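Local structure of period circadian protein homolog 2 (Mus musculus, 3GDI) at residues K102-V108 with Q121-P127; N23-V29 with Y40-V45; L211-I215 with F227-I232. The protein works in the mammalian circadian clock, probably as a transcriptional regulator whose tandem PAS domains mediate contacts between proteins. One frame throughout, in Å; residues are numbered along the deposited sequence.

Interaction 2 comes first along the chain, then interaction 1, then interaction 3. Interactions 1 and 2 belong to one five-stranded antiparallel sheet, the PAS-A sheet, with their centres about 13 Å apart; they touch where the edge-to-face rings of Phe27 and Phe123 meet, CE1 of each 3.4 Å apart. Interaction 1 uses the outermost strand 104-108 and interaction 2 the outermost strand 38-41, so together they cover both margins of that sheet. Interaction 3 lies in the second PAS domain, about 32 Å from interaction 1 and 43 Å from interaction 2, centre to centre. The second sheet repeats the 2-1-5-4-3 strand order, as expected of tandem PAS domains.

Interaction 1: residues K102-V108 with Q121-P127; sequences KSFFCRV and QPFRMTP
Phe104 meets Met125 because its CG is wedged between its own backbone N and carbonyl carbon (chi1 62°), a turn that sets the ring beside the methionine on the next strand. Met125 CB sits over one face of the Phe104 ring, toward the rim, and SD lies obliquely 5.4 Å from the Phe104 centroid, a Met-aromatic contact. Pro127 CD approaches the same ring at its edge, 4.1 Å from Phe104 CE2. On the opposite face of the sheet, Arg124 swings CG anti to its backbone N (chi1 -176°) and lays it 3.8 Å from Phe105 CE2, an off-centre CH-pi contact. Beyond that, the chain runs on until Ser103 OG sits over one face of the guanidinium. The serine hydroxyl has its hydrogen bond with Thr126 instead, OG to OG1 at 2.8 Å. Lys102 NZ makes a salt bridge to Glu298 of the second subunit. Val108 CG2 and Phe123 CD2, 3.8 Å apart, extend the apolar face that Phe104, Cys106 and Met125 share, the two side chains crossing at about a right angle. Beneath all this run three hydrogen-bonded antiparallel pairs, Phe104 with Met125, Cys106 with Phe123 and Val108 with Gln121; Met125 N meets Phe104 O at 2.8 Å, almost in line with the carbonyl bond. Phe105 and Arg124 form a non-hydrogen-bonded pair between them. Strand 104-108 is the sheet's outermost, so strand 121-131 lies between it and strand 142-150, whose Leu146 and Ala148 touch Phe104 and Met125. Phe73 and Tyr76 of helix 70-76 cover the Phe104 face, while Phe105 and Arg107 turn toward helix 192-195, where Asp194, with Asp69, makes a salt bridge to Arg107.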
loop_
_atom_site.group_PDB
_atom_site.type_symbol
_atom_site.label_atom_id
_atom_site.label_comp_id
_atom_site.label_asym_id
_atom_site.label_seq_id
_atom_site.Cartn_x
_atom_site.Cartn_y
_atom_site.Cartn_z
ATOM N N LYS A 102 3.163 4.593 13.857
ATOM C CA LYS A 102 3.369 5.384 12.648
ATOM C C LYS A 102 4.851 5.621 12.384
ATOM O O LYS A 102 5.276 6.756 12.178
ATOM C CB LYS A 102 2.635 6.729 12.751
ATOM C CG LYS A 102 1.107 6.595 12.717
ATOM C CD LYS A 102 0.394 7.943 12.780
ATOM C CE LYS A 102 0.601 8.626 14.121
ATOM N NZ LYS A 102 -0.085 9.942 14.175
ATOM N N SER A 103 5.627 4.537 12.396
ATOM C CA SER A 103 7.063 4.590 12.141
ATOM C C SER A 103 7.394 3.811 10.878
ATOM O O SER A 103 6.730 2.827 10.558
ATOM C CB SER A 103 7.843 3.991 13.314
ATOM O OG SER A 103 7.777 4.831 14.448
ATOM N N PHE A 104 8.424 4.251 10.163
ATOM C CA PHE A 104 8.848 3.586 8.937
ATOM C C PHE A 104 10.347 3.321 9.043
ATOM O O PHE A 104 10.987 3.769 9.997
ATOM C CB PHE A 104 8.528 4.474 7.722
ATOM C CG PHE A 104 9.239 5.799 7.731
ATOM C CD1 PHE A 104 10.376 6.001 6.956
ATOM C CD2 PHE A 104 8.801 6.836 8.550
ATOM C CE1 PHE A 104 11.066 7.210 6.998
ATOM C CE2 PHE A 104 9.488 8.050 8.597
ATOM C CZ PHE A 104 10.626 8.232 7.818
ATOM N N PHE A 105 10.904 2.595 8.079
ATOM C CA PHE A 105 12.332 2.281 8.095
ATOM C C PHE A 105 13.115 2.863 6.923
ATOM O O PHE A 105 12.622 2.942 5.803
ATOM C CB PHE A 105 12.539 0.768 8.115
ATOM C CG PHE A 105 11.902 0.088 9.283
ATOM C CD1 PHE A 105 10.525 -0.086 9.335
ATOM C CD2 PHE A 105 12.677 -0.384 10.332
ATOM C CE1 PHE A 105 9.928 -0.720 10.417
ATOM C CE2 PHE A 105 12.091 -1.018 11.417
ATOM C CZ PHE A 105 10.711 -1.187 11.458
ATOM N N CYS A 106 14.355 3.245 7.198
ATOM C CA CYS A 106 15.247 3.813 6.191
ATOM C C CYS A 106 16.688 3.411 6.452
ATOM O O CYS A 106 17.101 3.249 7.605
ATOM C CB CYS A 106 15.159 5.341 6.194
ATOM S SG CYS A 106 14.057 6.053 4.954
ATOM N N ARG A 107 17.447 3.231 5.375
ATOM C CA ARG A 107 18.859 2.885 5.486
ATOM C C ARG A 107 19.609 4.206 5.348
ATOM O O ARG A 107 19.419 4.937 4.378
ATOM C CB ARG A 107 19.249 1.905 4.378
ATOM C CG ARG A 107 19.034 0.440 4.765
ATOM C CD ARG A 107 18.684 -0.454 3.576
ATOM N NE ARG A 107 17.332 -0.175 3.096
ATOM C CZ ARG A 107 16.558 -1.040 2.439
ATOM N NH1 ARG A 107 16.989 -2.266 2.169
ATOM N NH2 ARG A 107 15.343 -0.675 2.057
ATOM N N VAL A 108 20.439 4.520 6.335
ATOM C CA VAL A 108 21.187 5.775 6.336
ATOM C C VAL A 108 22.691 5.560 6.210
ATOM O O VAL A 108 23.227 4.568 6.694
ATOM C CB VAL A 108 20.901 6.573 7.631
ATOM C CG1 VAL A 108 21.528 7.963 7.548
ATOM C CG2 VAL A 108 19.396 6.675 7.847
ATOM N N GLN A 121 23.057 1.505 7.133
ATOM C CA GLN A 121 22.636 0.888 8.376
ATOM C C GLN A 121 21.150 1.165 8.534
ATOM O O GLN A 121 20.725 2.320 8.503
ATOM C CB GLN A 121 23.381 1.490 9.557
ATOM C CG GLN A 121 24.879 1.303 9.527
ATOM C CD GLN A 121 25.547 2.020 10.676
ATOM O OE1 GLN A 121 25.333 1.679 11.844
ATOM N NE2 GLN A 121 26.353 3.031 10.355
ATOM N N PRO A 122 20.339 0.110 8.706
ATOM C CA PRO A 122 18.892 0.267 8.867
ATOM C C PRO A 122 18.533 1.079 10.108
ATOM O O PRO A 122 19.158 0.936 11.152
ATOM C CB PRO A 122 18.402 -1.176 8.942
ATOM C CG PRO A 122 19.548 -1.881 9.589
ATOM C CD PRO A 122 20.733 -1.301 8.865
ATOM N N PHE A 123 17.528 1.939 9.981
ATOM C CA PHE A 123 17.082 2.781 11.090
ATOM C C PHE A 123 15.565 2.815 11.161
ATOM O O PHE A 123 14.884 2.909 10.141
ATOM C CB PHE A 123 17.600 4.213 10.917
ATOM C CG PHE A 123 18.961 4.438 11.491
ATOM C CD1 PHE A 123 19.110 4.836 12.817
ATOM C CD2 PHE A 123 20.097 4.221 10.723
ATOM C CE1 PHE A 123 20.371 5.011 13.373
ATOM C CE2 PHE A 123 21.366 4.394 11.264
ATOM C CZ PHE A 123 21.506 4.790 12.594
ATOM N N ARG A 124 15.030 2.719 12.366
ATOM C CA ARG A 124 13.593 2.786 12.524
ATOM C C ARG A 124 13.368 4.238 12.850
ATOM O O ARG A 124 14.060 4.788 13.703
ATOM C CB ARG A 124 13.135 1.922 13.685
ATOM C CG ARG A 124 11.632 1.885 13.845
ATOM C CD ARG A 124 11.236 2.167 15.281
ATOM N NE ARG A 124 9.801 2.003 15.489
ATOM C CZ ARG A 124 9.160 2.359 16.596
ATOM N NH1 ARG A 124 9.828 2.905 17.601
ATOM N NH2 ARG A 124 7.850 2.167 16.697
ATOM N N MET A 125 12.417 4.871 12.179
ATOM C CA MET A 125 12.169 6.276 12.429
ATOM C C MET A 125 10.716 6.625 12.698
ATOM O O MET A 125 9.807 6.077 12.078
ATOM C CB MET A 125 12.683 7.092 11.250
ATOM C CG MET A 125 14.134 6.820 10.924
ATOM S SD MET A 125 14.786 8.056 9.806
ATOM C CE MET A 125 14.112 7.479 8.231
ATOM N N THR A 126 10.507 7.541 13.637
ATOM C CA THR A 126 9.169 7.991 13.991
ATOM C C THR A 126 9.136 9.480 13.673
ATOM O O THR A 126 9.936 10.255 14.204
ATOM C CB THR A 126 8.875 7.787 15.488
ATOM O OG1 THR A 126 9.417 6.536 15.925
ATOM C CG2 THR A 126 7.371 7.773 15.727
ATOM N N PRO A 127 8.214 9.895 12.789
ATOM C CA PRO A 127 8.031 11.277 12.347
ATOM C C PRO A 127 7.058 12.117 13.167
ATOM O O PRO A 127 5.929 11.696 13.437
ATOM C CB PRO A 127 7.547 11.098 10.920
ATOM C CG PRO A 127 6.619 9.942 11.074
ATOM C CD PRO A 127 7.393 8.985 11.969
#

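Interaction 2: residues N23-V29 with Y40-V45; sequences NADMFAV and YISNQV
Phe27 and Val45 cross at about a right angle, with Val45 CG1 3.6 Å from Phe27 CB and approaching the ring obliquely. Phe27 holds its CG between the backbone N and the carbonyl carbon (chi1 75°), which leaves the ring's CD2 4.1 Å from Ile41 CD1, again at an oblique approach. The next apolar pair sits one step along the hairpin: Val29 carries CG2 anti to its backbone N, and that methyl lies 3.9 Å from Ile41 CG1. Between these pairs Ala28 and Ser42 stand close, CB to CB 3.7 Å, joined through the backbone by Ser42 N to Ala28 O at 2.6 Å. At the far end the extended Gln44 side chain reaches the type I turn of Asn23 to Met26, where NE2 donates to Asn23 O at 2.9 Å; the amide is crowded in the model, so its exact place is less sure. OE1 of the same amide has a weak hydrogen bond with Ser17 OG. Val29 and Ile41 form the antiparallel non-hydrogen-bonded pair of the hairpin made by strands 26-31 and 38-41, the first two strands of the PAS fold, lying at one margin of its 2-1-5-4-3 sheet.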
loop_
_atom_site.group_PDB
_atom_site.type_symbol
_atom_site.label_atom_id
_atom_site.label_comp_id
_atom_site.label_asym_id
_atom_site.label_seq_id
_atom_site.Cartn_x
_atom_site.Cartn_y
_atom_site.Cartn_z
ATOM N N ASN A 23 20.000 5.298 24.315
ATOM C CA ASN A 23 20.536 4.356 23.344
ATOM C C ASN A 23 21.742 4.932 22.623
ATOM O O ASN A 23 21.732 6.086 22.193
ATOM C CB ASN A 23 19.473 3.994 22.309
ATOM C CG ASN A 23 18.232 3.416 22.936
ATOM O OD1 ASN A 23 17.566 4.071 23.742
ATOM N ND2 ASN A 23 17.909 2.179 22.574
ATOM N N ALA A 24 22.781 4.116 22.490
ATOM C CA ALA A 24 23.993 4.539 21.806
ATOM C C ALA A 24 23.773 4.444 20.301
ATOM O O ALA A 24 24.661 4.776 19.514
ATOM C CB ALA A 24 25.168 3.656 22.222
ATOM N N ASP A 25 22.582 3.996 19.910
ATOM C CA ASP A 25 22.249 3.844 18.499
ATOM C C ASP A 25 21.138 4.760 17.998
ATOM O O ASP A 25 20.695 4.626 16.861
ATOM C CB ASP A 25 21.881 2.389 18.208
ATOM C CG ASP A 25 23.098 1.509 18.022
ATOM O OD1 ASP A 25 23.777 1.641 16.979
ATOM O OD2 ASP A 25 23.381 0.692 18.920
ATOM N N MET A 26 20.685 5.687 18.834
ATOM C CA MET A 26 19.632 6.608 18.417
ATOM C C MET A 26 20.145 8.011 18.113
ATOM O O MET A 26 21.286 8.354 18.422
ATOM C CB MET A 26 18.537 6.696 19.480
ATOM C CG MET A 26 17.655 5.470 19.542
ATOM S SD MET A 26 16.180 5.722 20.548
ATOM C CE MET A 26 15.029 6.355 19.313
ATOM N N PHE A 27 19.296 8.813 17.483
ATOM C CA PHE A 27 19.633 10.189 17.157
ATOM C C PHE A 27 18.380 10.911 16.703
ATOM O O PHE A 27 17.422 10.288 16.254
ATOM C CB PHE A 27 20.726 10.268 16.074
ATOM C CG PHE A 27 20.252 9.947 14.674
ATOM C CD1 PHE A 27 20.312 8.648 14.180
ATOM C CD2 PHE A 27 19.779 10.955 13.836
ATOM C CE1 PHE A 27 19.911 8.361 12.870
ATOM C CE2 PHE A 27 19.375 10.674 12.528
ATOM C CZ PHE A 27 19.442 9.377 12.047
ATOM N N ALA A 28 18.381 12.228 16.845
ATOM C CA ALA A 28 17.237 13.033 16.449
ATOM C C ALA A 28 17.641 13.980 15.332
ATOM O O ALA A 28 18.812 14.338 15.206
ATOM C CB ALA A 28 16.716 13.823 17.641
ATOM N N VAL A 29 16.668 14.378 14.521
ATOM C CA VAL A 29 16.924 15.285 13.415
ATOM C C VAL A 29 15.654 16.029 13.023
ATOM O O VAL A 29 14.576 15.441 12.941
ATOM C CB VAL A 29 17.463 14.519 12.186
ATOM C CG1 VAL A 29 16.455 13.472 11.746
ATOM C CG2 VAL A 29 17.749 15.487 11.054
ATOM N N TYR A 40 18.050 20.887 12.473
ATOM C CA TYR A 40 18.705 20.437 13.702
ATOM C C TYR A 40 19.092 18.963 13.601
ATOM O O TYR A 40 18.324 18.148 13.086
ATOM C CB TYR A 40 17.786 20.635 14.916
ATOM C CG TYR A 40 18.239 19.890 16.163
ATOM C CD1 TYR A 40 19.499 20.119 16.725
ATOM C CD2 TYR A 40 17.414 18.937 16.769
ATOM C CE1 TYR A 40 19.927 19.414 17.857
ATOM C CE2 TYR A 40 17.833 18.229 17.901
ATOM C CZ TYR A 40 19.087 18.471 18.436
ATOM O OH TYR A 40 19.507 17.760 19.537
ATOM N N ILE A 41 20.282 18.628 14.090
ATOM C CA ILE A 41 20.766 17.251 14.064
ATOM C C ILE A 41 21.318 16.905 15.452
ATOM O O ILE A 41 22.124 17.648 16.013
ATOM C CB ILE A 41 21.863 17.064 12.969
ATOM C CG1 ILE A 41 21.536 15.845 12.099
ATOM C CG2 ILE A 41 23.240 16.910 13.600
ATOM C CD1 ILE A 41 21.512 14.520 12.840
ATOM N N SER A 42 20.862 15.783 16.005
ATOM C CA SER A 42 21.296 15.342 17.329
ATOM C C SER A 42 22.729 14.826 17.320
ATOM O O SER A 42 23.227 14.354 16.296
ATOM C CB SER A 42 20.360 14.247 17.848
ATOM O OG SER A 42 20.773 13.779 19.119
ATOM N N ASN A 43 23.392 14.921 18.467
ATOM C CA ASN A 43 24.770 14.461 18.600
ATOM C C ASN A 43 24.827 12.935 18.541
ATOM O O ASN A 43 23.798 12.278 18.357
ATOM C CB ASN A 43 25.357 14.951 19.924
ATOM C CG ASN A 43 25.461 16.460 19.991
ATOM O OD1 ASN A 43 26.291 17.066 19.312
ATOM N ND2 ASN A 43 24.613 17.076 20.807
ATOM N N GLN A 44 26.028 12.382 18.693
ATOM C CA GLN A 44 26.230 10.934 18.663
ATOM C C GLN A 44 26.105 10.374 17.246
ATOM O O GLN A 44 26.439 9.215 16.995
ATOM C CB GLN A 44 25.224 10.244 19.597
ATOM C CG GLN A 44 25.352 8.728 19.673
ATOM C CD GLN A 44 24.416 8.112 20.700
ATOM O OE1 GLN A 44 24.554 8.345 21.901
ATOM N NE2 GLN A 44 23.455 7.324 20.231
ATOM N N VAL A 45 25.626 11.199 16.320
ATOM C CA VAL A 45 25.470 10.776 14.935
ATOM C C VAL A 45 26.808 10.359 14.331
ATOM O O VAL A 45 26.934 9.263 13.785
ATOM C CB VAL A 45 24.859 11.896 14.072
ATOM C CG1 VAL A 45 23.361 11.975 14.309
ATOM C CG2 VAL A 45 25.508 13.224 14.415
#

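Interaction 3: residues L211-I215 with F227-I232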
loop_
_atom_site.group_PDB
_atom_site.type_symbol
_atom_site.label_atom_id
_atom_site.label_comp_id
_atom_site.label_asym_id
_atom_site.label_seq_id
_atom_site.Cartn_x
_atom_site.Cartn_y
_atom_site.Cartn_z
ATOM N N LEU A 211 3.877 -26.104 -2.057
ATOM C CA LEU A 211 3.116 -26.250 -0.820
ATOM C C LEU A 211 2.111 -25.117 -0.696
ATOM O O LEU A 211 1.026 -25.302 -0.151
ATOM C CB LEU A 211 4.039 -26.231 0.404
ATOM C CG LEU A 211 4.885 -27.461 0.755
ATOM C CD1 LEU A 211 5.755 -27.873 -0.429
ATOM C CD2 LEU A 211 5.752 -27.132 1.973
ATOM N N MET A 212 2.480 -23.943 -1.199
ATOM C CA MET A 212 1.602 -22.785 -1.123
ATOM C C MET A 212 0.247 -23.034 -1.760
ATOM O O MET A 212 -0.761 -22.487 -1.317
ATOM C CB MET A 212 2.257 -21.559 -1.765
ATOM C CG MET A 212 3.294 -20.910 -0.895
ATOM S SD MET A 212 2.664 -20.574 0.781
ATOM C CE MET A 212 2.005 -18.971 0.565
ATOM N N LEU A 213 0.219 -23.872 -2.790
ATOM C CA LEU A 213 -1.034 -24.175 -3.463
ATOM C C LEU A 213 -2.005 -24.866 -2.513
ATOM O O LEU A 213 -3.192 -24.538 -2.482
ATOM C CB LEU A 213 -0.787 -25.071 -4.672
ATOM C CG LEU A 213 -2.050 -25.417 -5.454
ATOM C CD1 LEU A 213 -2.645 -24.149 -6.051
ATOM C CD2 LEU A 213 -1.707 -26.416 -6.546
ATOM N N ALA A 214 -1.495 -25.819 -1.738
ATOM C CA ALA A 214 -2.315 -26.559 -0.789
ATOM C C ALA A 214 -2.671 -25.685 0.397
ATOM O O ALA A 214 -3.737 -25.816 0.991
ATOM C CB ALA A 214 -1.576 -27.802 -0.312
ATOM N N ILE A 215 -1.773 -24.783 0.748
ATOM C CA ILE A 215 -2.037 -23.916 1.872
ATOM C C ILE A 215 -3.207 -23.003 1.558
ATOM O O ILE A 215 -4.086 -22.815 2.388
ATOM C CB ILE A 215 -0.788 -23.101 2.229
ATOM C CG1 ILE A 215 0.249 -24.040 2.843
ATOM C CG2 ILE A 215 -1.135 -21.992 3.195
ATOM C CD1 ILE A 215 1.673 -23.501 2.815
ATOM N N PHE A 227 -5.110 -21.804 11.044
ATOM C CA PHE A 227 -4.607 -23.170 11.120
ATOM C C PHE A 227 -3.093 -23.179 10.943
ATOM O O PHE A 227 -2.534 -22.335 10.246
ATOM C CB PHE A 227 -5.285 -24.068 10.073
ATOM C CG PHE A 227 -4.802 -23.859 8.664
ATOM C CD1 PHE A 227 -3.596 -24.417 8.233
ATOM C CD2 PHE A 227 -5.581 -23.144 7.748
ATOM C CE1 PHE A 227 -3.175 -24.274 6.905
ATOM C CE2 PHE A 227 -5.171 -22.996 6.421
ATOM C CZ PHE A 227 -3.964 -23.563 5.996
ATOM N N ASP A 228 -2.436 -24.144 11.578
ATOM C CA ASP A 228 -0.988 -24.250 11.514
ATOM C C ASP A 228 -0.438 -25.093 10.380
ATOM O O ASP A 228 -1.057 -26.054 9.919
ATOM C CB ASP A 228 -0.451 -24.803 12.826
ATOM C CG ASP A 228 -0.738 -23.898 13.998
ATOM O OD1 ASP A 228 -0.642 -24.371 15.149
ATOM O OD2 ASP A 228 -1.051 -22.712 13.771
ATOM N N TYR A 229 0.745 -24.701 9.935
ATOM C CA TYR A 229 1.453 -25.413 8.900
ATOM C C TYR A 229 2.922 -25.104 9.081
ATOM O O TYR A 229 3.308 -23.951 9.253
ATOM C CB TYR A 229 1.018 -24.984 7.502
ATOM C CG TYR A 229 1.665 -25.834 6.434
ATOM C CD1 TYR A 229 1.000 -26.930 5.885
ATOM C CD2 TYR A 229 2.984 -25.598 6.037
ATOM C CE1 TYR A 229 1.637 -27.777 4.969
ATOM C CE2 TYR A 229 3.631 -26.437 5.127
ATOM C CZ TYR A 229 2.954 -27.523 4.598
ATOM O OH TYR A 229 3.607 -28.355 3.712
ATOM N N SER A 230 3.736 -26.148 9.047
ATOM C CA SER A 230 5.175 -26.020 9.199
ATOM C C SER A 230 5.831 -27.314 8.748
ATOM O O SER A 230 5.203 -28.373 8.781
ATOM C CB SER A 230 5.521 -25.745 10.661
ATOM O OG SER A 230 4.746 -26.563 11.511
ATOM N N PRO A 231 7.101 -27.244 8.319
ATOM C CA PRO A 231 7.863 -25.998 8.269
ATOM C C PRO A 231 7.853 -25.417 6.860
ATOM O O PRO A 231 7.615 -26.124 5.884
ATOM C CB PRO A 231 9.250 -26.452 8.656
ATOM C CG PRO A 231 9.359 -27.717 7.833
ATOM C CD PRO A 231 7.987 -28.392 8.049
ATOM N N ILE A 232 8.112 -24.124 6.771
ATOM C CA ILE A 232 8.187 -23.438 5.499
ATOM C C ILE A 232 9.492 -22.662 5.607
ATOM O O ILE A 232 9.805 -22.133 6.670
ATOM C CB ILE A 232 6.994 -22.446 5.313
ATOM C CG1 ILE A 232 5.767 -23.177 4.756
ATOM C CG2 ILE A 232 7.381 -21.316 4.375
ATOM C CD1 ILE A 232 5.896 -23.551 3.298
#
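Helix 211-215 runs almost antiparallel to strand 227-232, at 175° between their directions, with an axis separation of 11.1 Å that leaves room for one layer of side chains. Tyr229 stands at its centre. With CG anti to its backbone N (chi1 -174°), the tyrosine projects its ring toward the helix, where two residues one turn apart take different sides of it. Ile215 places CD1 over one face, 4.2 Å from the ring centroid and close to the normal, a CH-pi contact, and the two side chains cross at about a right angle. Leu211 comes to the edge instead: CD2 lies near the ring plane, 3.9 Å from Tyr229 CZ, at the hydroxyl end of the ring. The same methyl also meets Ile232 CD1 at 3.8 Å, these two side chains sliding past each other in opposite directions. Ile215 CD1 is 4.3 Å from Ile232 CD1 too, so the three aliphatic ends gather beside the tyrosine. At the other end Phe227 turns the edge of its ring to the helix backbone, CZ 3.7 Å from Ile215 O. The peptide bond before Pro231 is cis, and it falls between Tyr229 and Ile232, which, like Phe227, point to the helix. On the neighbouring strand 241-252, Trp248 also touches Ile215, while Met212 and Leu213 pack against the C-terminal helix 291-303. A helix laid along an outermost strand of a five-stranded antiparallel sheet, and leading into that strand through a short connection, is the helix-to-third-strand step of the PAS fold, here in the second PAS domain.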